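Local coordinates for single-strand DNA-binding protein (Agrobacterium tumefaciens, PDB 3BTP), which binds single-stranded DNA regardless of nucleotide sequence and mediates nuclear uptake of the transferred T-DNA copies during plant transformation, at residues Gly124-Leu136 / Ile265-Arg277. Numbering follows the deposited sequence.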
ATOM      1  N   GLY A 124     -14.523 -26.175   9.919  1.00 43.24           N
ATOM      2  CA  GLY A 124     -15.822 -26.347   9.244  1.00 44.35           C
ATOM      3  C   GLY A 124     -15.742 -26.139   7.756  1.00 45.21           C
ATOM      4  O   GLY A 124     -14.713 -25.730   7.267  1.00 46.20           O
ATOM      5  N   GLN A 125     -16.806 -26.455   7.017  1.00 45.64           N
ATOM      6  CA  GLN A 125     -16.872 -26.069   5.618  1.00 45.13           C
ATOM      7  C   GLN A 125     -16.944 -24.536   5.613  1.00 44.08           C
ATOM      8  O   GLN A 125     -17.885 -23.934   6.146  1.00 43.93           O
ATOM      9  CB  GLN A 125     -18.083 -26.701   4.869  1.00 46.15           C
ATOM     10  CG  GLN A 125     -18.202 -26.337   3.324  1.00 46.85           C
ATOM     11  CD  GLN A 125     -16.868 -26.521   2.558  1.00 51.63           C
ATOM     12  OE1 GLN A 125     -16.191 -27.533   2.708  1.00 53.28           O
ATOM     13  NE2 GLN A 125     -16.493 -25.526   1.751  1.00 52.52           N
ATOM     14  N   ASP A 126     -15.933 -23.916   5.027  1.00 43.37           N
ATOM     15  CA  ASP A 126     -15.842 -22.453   4.978  1.00 42.99           C
ATOM     16  C   ASP A 126     -15.925 -21.777   6.362  1.00 40.36           C
ATOM     17  O   ASP A 126     -16.441 -20.656   6.482  1.00 39.16           O
ATOM     18  CB  ASP A 126     -16.913 -21.915   4.021  1.00 43.37           C
ATOM     19  CG  ASP A 126     -16.792 -22.517   2.625  1.00 47.40           C
ATOM     20  OD1 ASP A 126     -15.688 -22.389   2.004  1.00 50.83           O
ATOM     21  OD2 ASP A 126     -17.800 -23.088   2.142  1.00 49.77           O
ATOM     22  N   LYS A 127     -15.457 -22.479   7.396  1.00 37.72           N
ATOM     23  CA  LYS A 127     -15.472 -21.918   8.747  1.00 37.35           C
ATOM     24  C   LYS A 127     -14.060 -21.937   9.331  1.00 34.15           C
ATOM     25  O   LYS A 127     -13.330 -22.876   9.137  1.00 32.88           O
ATOM     26  CB  LYS A 127     -16.487 -22.612   9.691  1.00 38.35           C
ATOM     27  CG  LYS A 127     -17.973 -22.538   9.257  1.00 38.91           C
ATOM     28  CD  LYS A 127     -18.770 -23.671   9.930  1.00 41.54           C
ATOM     29  CE  LYS A 127     -20.263 -23.763   9.486  1.00 45.09           C
ATOM     30  NZ  LYS A 127     -20.487 -24.372   8.104  1.00 48.94           N
ATOM     31  N   PHE A 128     -13.699 -20.864  10.030  1.00 32.35           N
ATOM     32  CA  PHE A 128     -12.346 -20.646  10.537  1.00 30.83           C
ATOM     33  C   PHE A 128     -12.416 -20.044  11.911  1.00 29.95           C
ATOM     34  O   PHE A 128     -13.392 -19.397  12.251  1.00 28.05           O
ATOM     35  CB  PHE A 128     -11.592 -19.673   9.611  1.00 30.91           C
ATOM     36  CG  PHE A 128     -11.585 -20.096   8.173  1.00 31.14           C
ATOM     37  CD1 PHE A 128     -10.601 -20.929   7.695  1.00 31.29           C
ATOM     38  CD2 PHE A 128     -12.563 -19.650   7.300  1.00 30.71           C
ATOM     39  CE1 PHE A 128     -10.611 -21.323   6.344  1.00 33.73           C
ATOM     40  CE2 PHE A 128     -12.585 -20.037   5.985  1.00 33.37           C
ATOM     41  CZ  PHE A 128     -11.609 -20.890   5.495  1.00 31.15           C
ATOM     42  N   ALA A 129     -11.351 -20.237  12.686  1.00 28.99           N
ATOM     43  CA  ALA A 129     -11.212 -19.575  13.962  1.00 28.28           C
ATOM     44  C   ALA A 129      -9.774 -19.086  14.064  1.00 28.40           C
ATOM     45  O   ALA A 129      -8.852 -19.740  13.566  1.00 26.89           O
ATOM     46  CB  ALA A 129     -11.553 -20.508  15.131  1.00 27.44           C
ATOM     47  N   GLY A 130      -9.592 -17.936  14.710  1.00 28.40           N
ATOM     48  CA  GLY A 130      -8.239 -17.385  14.891  1.00 27.96           C
ATOM     49  C   GLY A 130      -7.987 -17.145  16.354  1.00 27.19           C
ATOM     50  O   GLY A 130      -8.884 -16.805  17.084  1.00 25.63           O
ATOM     51  N   THR A 131      -6.749 -17.320  16.778  1.00 27.54           N
ATOM     52  CA  THR A 131      -6.331 -16.777  18.071  1.00 27.88           C
ATOM     53  C   THR A 131      -5.059 -15.948  18.019  1.00 26.23           C
ATOM     54  O   THR A 131      -4.061 -16.320  17.437  1.00 25.12           O
ATOM     55  CB  THR A 131      -6.454 -17.806  19.307  1.00 29.38           C
ATOM     56  OG1 THR A 131      -5.325 -17.736  20.175  1.00 31.45           O
ATOM     57  CG2 THR A 131      -6.683 -19.159  18.857  1.00 26.05           C
ATOM     58  N   THR A 132      -5.170 -14.755  18.563  1.00 26.17           N
ATOM     59  CA  THR A 132      -4.034 -13.860  18.599  1.00 26.93           C
ATOM     60  C   THR A 132      -2.984 -14.398  19.545  1.00 27.38           C
ATOM     61  O   THR A 132      -3.334 -14.986  20.588  1.00 28.44           O
ATOM     62  CB  THR A 132      -4.500 -12.442  19.041  1.00 25.75           C
ATOM     63  OG1 THR A 132      -5.567 -12.054  18.165  1.00 26.03           O
ATOM     64  CG2 THR A 132      -3.357 -11.420  18.921  1.00 27.06           C
ATOM     65  N   LYS A 133      -1.726 -14.168  19.233  1.00 27.14           N
ATOM     66  CA  LYS A 133      -0.648 -14.641  20.078  1.00 28.66           C
ATOM     67  C   LYS A 133      -0.915 -14.464  21.597  1.00 30.86           C
ATOM     68  O   LYS A 133      -0.807 -15.439  22.359  1.00 32.06           O
ATOM     69  CB  LYS A 133       0.678 -13.950  19.677  1.00 29.24           C
ATOM     70  CG  LYS A 133       1.743 -13.849  20.852  1.00 29.09           C
ATOM     71  CD  LYS A 133       3.015 -13.052  20.464  1.00 26.57           C
ATOM     72  CE  LYS A 133       4.208 -13.643  21.195  1.00 25.87           C
ATOM     73  NZ  LYS A 133       5.531 -12.891  21.042  1.00 27.36           N
ATOM     74  N   CYS A 134      -1.285 -13.254  22.032  1.00 31.32           N
ATOM     75  CA  CYS A 134      -1.484 -12.979  23.488  1.00 33.25           C
ATOM     76  C   CYS A 134      -2.665 -13.727  24.150  1.00 32.81           C
ATOM     77  O   CYS A 134      -2.759 -13.706  25.382  1.00 33.02           O
ATOM     78  CB  CYS A 134      -1.698 -11.469  23.743  1.00 32.11           C
ATOM     79  SG  CYS A 134      -3.221 -10.826  22.888  1.00 37.01           S
ATOM     80  N   ASN A 135      -3.585 -14.297  23.350  1.00 31.45           N
ATOM     81  CA  ASN A 135      -4.767 -15.034  23.850  1.00 30.54           C
ATOM     82  C   ASN A 135      -4.551 -16.552  23.879  1.00 30.31           C
ATOM     83  O   ASN A 135      -5.399 -17.273  24.381  1.00 30.29           O
ATOM     84  CB  ASN A 135      -6.024 -14.723  23.025  1.00 28.98           C
ATOM     85  CG  ASN A 135      -6.553 -13.294  23.260  1.00 33.95           C
ATOM     86  OD1 ASN A 135      -6.194 -12.637  24.227  1.00 38.23           O
ATOM     87  ND2 ASN A 135      -7.448 -12.839  22.401  1.00 33.57           N
ATOM     88  N   LEU A 136      -3.452 -17.045  23.316  1.00 29.22           N
ATOM     89  CA  LEU A 136      -3.202 -18.491  23.347  1.00 30.85           C
ATOM     90  C   LEU A 136      -3.115 -19.061  24.775  1.00 31.65           C
ATOM     91  O   LEU A 136      -2.311 -18.598  25.562  1.00 29.20           O
ATOM     92  CB  LEU A 136      -1.928 -18.867  22.576  1.00 30.93           C
ATOM     93  CG  LEU A 136      -1.905 -18.762  21.038  1.00 29.79           C
ATOM     94  CD1 LEU A 136      -0.448 -18.740  20.627  1.00 28.13           C
ATOM     95  CD2 LEU A 136      -2.642 -19.860  20.449  1.00 31.46           C
ATOM     96  N   ILE A 265     -11.919  -9.302  11.685  1.00 24.64           N
ATOM     97  CA  ILE A 265     -12.157  -8.258  12.667  1.00 25.18           C
ATOM     98  C   ILE A 265     -11.306  -8.624  13.873  1.00 26.08           C
ATOM     99  O   ILE A 265     -11.338  -9.734  14.347  1.00 26.70           O
ATOM    100  CB  ILE A 265     -13.658  -8.280  13.145  1.00 26.78           C
ATOM    101  CG1 ILE A 265     -14.657  -8.356  11.954  1.00 27.47           C
ATOM    102  CG2 ILE A 265     -13.987  -7.168  14.260  1.00 24.35           C
ATOM    103  CD1 ILE A 265     -14.737  -7.144  11.128  1.00 22.65           C
ATOM    104  N   LYS A 266     -10.546  -7.691  14.401  1.00 26.78           N
ATOM    105  CA  LYS A 266      -9.766  -7.988  15.581  1.00 26.36           C
ATOM    106  C   LYS A 266     -10.186  -6.976  16.649  1.00 28.02           C
ATOM    107  O   LYS A 266      -9.842  -5.798  16.528  1.00 28.80           O
ATOM    108  CB  LYS A 266      -8.284  -7.854  15.301  1.00 26.04           C
ATOM    109  CG  LYS A 266      -7.414  -8.225  16.540  1.00 25.53           C
ATOM    110  CD  LYS A 266      -5.930  -8.554  16.178  1.00 23.77           C
ATOM    111  CE  LYS A 266      -5.141  -7.350  15.943  1.00 24.40           C
ATOM    112  NZ  LYS A 266      -5.160  -6.208  16.972  1.00 22.13           N
ATOM    113  N   THR A 267     -10.908  -7.430  17.684  1.00 28.20           N
ATOM    114  CA  THR A 267     -11.490  -6.507  18.683  1.00 28.19           C
ATOM    115  C   THR A 267     -10.389  -5.929  19.587  1.00 29.15           C
ATOM    116  O   THR A 267      -9.264  -6.445  19.601  1.00 28.65           O
ATOM    117  CB  THR A 267     -12.539  -7.258  19.613  1.00 28.39           C
ATOM    118  OG1 THR A 267     -11.836  -7.985  20.635  1.00 29.58           O
ATOM    119  CG2 THR A 267     -13.457  -8.212  18.857  1.00 23.69           C
ATOM    120  N   PRO A 268     -10.713  -4.883  20.393  1.00 29.98           N
ATOM    121  CA  PRO A 268      -9.751  -4.350  21.355  1.00 29.49           C
ATOM    122  C   PRO A 268      -9.192  -5.383  22.356  1.00 30.48           C
ATOM    123  O   PRO A 268      -8.082  -5.179  22.910  1.00 28.92           O
ATOM    124  CB  PRO A 268     -10.578  -3.295  22.076  1.00 30.26           C
ATOM    125  CG  PRO A 268     -11.553  -2.821  20.961  1.00 28.22           C
ATOM    126  CD  PRO A 268     -11.989  -4.114  20.422  1.00 29.31           C
ATOM    127  N   GLN A 269      -9.946  -6.467  22.593  1.00 30.01           N
ATOM    128  CA  GLN A 269      -9.422  -7.622  23.402  1.00 31.24           C
ATOM    129  C   GLN A 269      -8.576  -8.646  22.596  1.00 30.89           C
ATOM    130  O   GLN A 269      -8.085  -9.632  23.179  1.00 31.27           O
ATOM    131  CB  GLN A 269     -10.574  -8.373  24.131  1.00 30.65           C
ATOM    132  CG  GLN A 269     -11.412  -7.481  25.048  1.00 32.92           C
ATOM    133  CD  GLN A 269     -12.328  -6.434  24.317  1.00 35.05           C
ATOM    134  OE1 GLN A 269     -12.958  -6.726  23.286  1.00 35.56           O
ATOM    135  NE2 GLN A 269     -12.427  -5.239  24.894  1.00 28.25           N
ATOM    136  N   ASN A 270      -8.446  -8.437  21.267  1.00 29.41           N
ATOM    137  CA  ASN A 270      -7.562  -9.214  20.390  1.00 28.09           C
ATOM    138  C   ASN A 270      -8.211 -10.525  19.997  1.00 27.65           C
ATOM    139  O   ASN A 270      -7.553 -11.486  19.613  1.00 26.97           O
ATOM    140  CB  ASN A 270      -6.134  -9.398  21.004  1.00 28.85           C
ATOM    141  CG  ASN A 270      -5.141  -8.244  20.654  1.00 30.44           C
ATOM    142  OD1 ASN A 270      -4.351  -7.836  21.495  1.00 34.18           O
ATOM    143  ND2 ASN A 270      -5.162  -7.749  19.413  1.00 30.37           N
ATOM    144  N   ASP A 271      -9.525 -10.551  20.132  1.00 27.34           N
ATOM    145  CA  ASP A 271     -10.382 -11.617  19.687  1.00 28.92           C
ATOM    146  C   ASP A 271     -10.621 -11.412  18.175  1.00 28.46           C
ATOM    147  O   ASP A 271     -10.854 -10.289  17.724  1.00 28.81           O
ATOM    148  CB  ASP A 271     -11.759 -11.500  20.416  1.00 29.54           C
ATOM    149  CG  ASP A 271     -11.684 -11.833  21.977  1.00 34.85           C
ATOM    150  OD1 ASP A 271     -11.032 -12.856  22.386  1.00 36.39           O
ATOM    151  OD2 ASP A 271     -12.331 -11.074  22.777  1.00 37.19           O
ATOM    152  N   ILE A 272     -10.664 -12.508  17.441  1.00 27.75           N
ATOM    153  CA  ILE A 272     -10.749 -12.529  16.010  1.00 27.58           C
ATOM    154  C   ILE A 272     -12.136 -12.986  15.606  1.00 29.95           C
ATOM    155  O   ILE A 272     -12.628 -14.029  16.100  1.00 29.68           O
ATOM    156  CB  ILE A 272      -9.717 -13.556  15.449  1.00 28.52           C
ATOM    157  CG1 ILE A 272      -8.280 -13.261  15.964  1.00 24.03           C
ATOM    158  CG2 ILE A 272      -9.828 -13.664  13.957  1.00 21.80           C
ATOM    159  CD1 ILE A 272      -7.847 -11.838  15.681  1.00 24.89           C
ATOM    160  N   HIS A 273     -12.798 -12.213  14.723  1.00 31.31           N
ATOM    161  CA  HIS A 273     -14.013 -12.704  14.072  1.00 32.80           C
ATOM    162  C   HIS A 273     -13.806 -12.662  12.576  1.00 33.15           C
ATOM    163  O   HIS A 273     -13.173 -11.757  12.046  1.00 35.05           O
ATOM    164  CB  HIS A 273     -15.253 -11.924  14.516  1.00 34.20           C
ATOM    165  CG  HIS A 273     -15.495 -11.996  16.001  1.00 38.04           C
ATOM    166  ND1 HIS A 273     -14.922 -11.116  16.892  1.00 38.29           N
ATOM    167  CD2 HIS A 273     -16.170 -12.907  16.754  1.00 39.94           C
ATOM    168  CE1 HIS A 273     -15.248 -11.473  18.128  1.00 40.47           C
ATOM    169  NE2 HIS A 273     -16.014 -12.547  18.068  1.00 38.07           N
ATOM    170  N   PHE A 274     -14.318 -13.659  11.891  1.00 33.10           N
ATOM    171  CA  PHE A 274     -14.125 -13.801  10.469  1.00 32.67           C
ATOM    172  C   PHE A 274     -15.430 -13.742   9.798  1.00 32.37           C
ATOM    173  O   PHE A 274     -16.392 -14.206  10.319  1.00 32.06           O
ATOM    174  CB  PHE A 274     -13.548 -15.137  10.147  1.00 31.51           C
ATOM    175  CG  PHE A 274     -12.079 -15.221  10.340  1.00 33.07           C
ATOM    176  CD1 PHE A 274     -11.221 -14.451   9.573  1.00 31.50           C
ATOM    177  CD2 PHE A 274     -11.544 -16.140  11.238  1.00 31.47           C
ATOM    178  CE1 PHE A 274      -9.860 -14.581   9.717  1.00 33.44           C
ATOM    179  CE2 PHE A 274     -10.200 -16.268  11.373  1.00 31.84           C
ATOM    180  CZ  PHE A 274      -9.347 -15.489  10.637  1.00 32.00           C
ATOM    181  N   SER A 275     -15.434 -13.204   8.597  1.00 32.99           N
ATOM    182  CA  SER A 275     -16.647 -13.006   7.848  1.00 33.26           C
ATOM    183  C   SER A 275     -16.422 -13.174   6.323  1.00 32.20           C
ATOM    184  O   SER A 275     -15.352 -12.835   5.780  1.00 29.47           O
ATOM    185  CB  SER A 275     -17.141 -11.609   8.165  1.00 33.78           C
ATOM    186  OG  SER A 275     -18.546 -11.592   8.097  1.00 40.65           O
ATOM    187  N   TYR A 276     -17.447 -13.732   5.661  1.00 32.82           N
ATOM    188  CA  TYR A 276     -17.594 -13.731   4.187  1.00 32.51           C
ATOM    189  C   TYR A 276     -18.739 -12.786   3.748  1.00 32.79           C
ATOM    190  O   TYR A 276     -19.769 -12.795   4.357  1.00 31.95           O
ATOM    191  CB  TYR A 276     -17.958 -15.110   3.714  1.00 32.83           C
ATOM    192  CG  TYR A 276     -16.848 -16.066   3.482  1.00 34.43           C
ATOM    193  CD1 TYR A 276     -16.043 -15.951   2.334  1.00 34.55           C
ATOM    194  CD2 TYR A 276     -16.625 -17.145   4.369  1.00 32.55           C
ATOM    195  CE1 TYR A 276     -15.003 -16.875   2.067  1.00 32.08           C
ATOM    196  CE2 TYR A 276     -15.597 -18.081   4.103  1.00 30.95           C
ATOM    197  CZ  TYR A 276     -14.794 -17.920   2.961  1.00 32.88           C
ATOM    198  OH  TYR A 276     -13.762 -18.806   2.694  1.00 37.17           O
ATOM    199  N   ARG A 277     -18.533 -11.984   2.705  1.00 32.76           N
ATOM    200  CA  ARG A 277     -19.588 -11.320   1.977  1.00 33.60           C
ATOM    201  C   ARG A 277     -20.288 -12.333   1.060  1.00 35.01           C
ATOM    202  O   ARG A 277     -19.711 -13.382   0.698  1.00 33.68           O
ATOM    203  CB  ARG A 277     -19.023 -10.132   1.150  1.00 32.82           C
ATOM    204  CG  ARG A 277     -18.901  -8.751   1.886  1.00 30.48           C
ATOM    205  CD  ARG A 277     -18.730  -7.483   0.930  1.00 37.06           C
ATOM    206  NE  ARG A 277     -19.970  -6.704   0.563  1.00 34.80           N
ATOM    207  CZ  ARG A 277     -21.095  -6.915   1.190  1.00 33.58           C
ATOM    208  NH1 ARG A 277     -21.057  -7.777   2.172  1.00 32.65           N
ATOM    209  NH2 ARG A 277     -22.196  -6.250   0.927  1.00 35.39           N
TER
HETATM  210  O   HOH W   1      -9.963 -15.012  18.897  1.00 23.58           O
HETATM  211  O   HOH W   2     -12.175 -16.925  15.712  1.00 26.36           O
HETATM  212  O   HOH W   3      -7.367 -14.258  19.961  1.00 26.29           O
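Thr132 OG1 donates to Asn270 O, tilted from the carbonyl plane; at 2.5 Å the bond is unusually short, and its exact length should not be pressed. With OG1 anti to its carbonyl carbon (chi1 -54°), the hydroxyl also faces Ile272 CD1, 3.4 Å away. Water 3 strengthens the grip, donating to Asn270 O while accepting from Thr132 N and Asn135 ND2. ND2 of Asn135 additionally makes a weak hydrogen bond to Gln269 O. Strands 127-132 and 272-275, each the edge of its own four-stranded antiparallel sheet, run roughly antiparallel (153°) and illustrate how water can join two sheet edges without direct backbone pairing: water 1 donates to Gly130 O and accepts from Ile272 N, and water 2 accepts from Gly130 N and donates to Ile272 O. Aromatic side chains follow. Phe274 directs a ring edge at the backbone, CE2 lying 3.8 Å from Gly130 N, while CG2 of Ile272, two residues earlier, lies over one face, offset toward the rim. Phe128 CB touches Phe274 CD2 at 3.9 Å, and the Phe128 ring meets Tyr276 OH at its edge, 3.7 Å from CE2. Tyr276, stacked with Tyr241, turns its edge to Asp126 O; Asp126 OD2 bonds to Glu239 N.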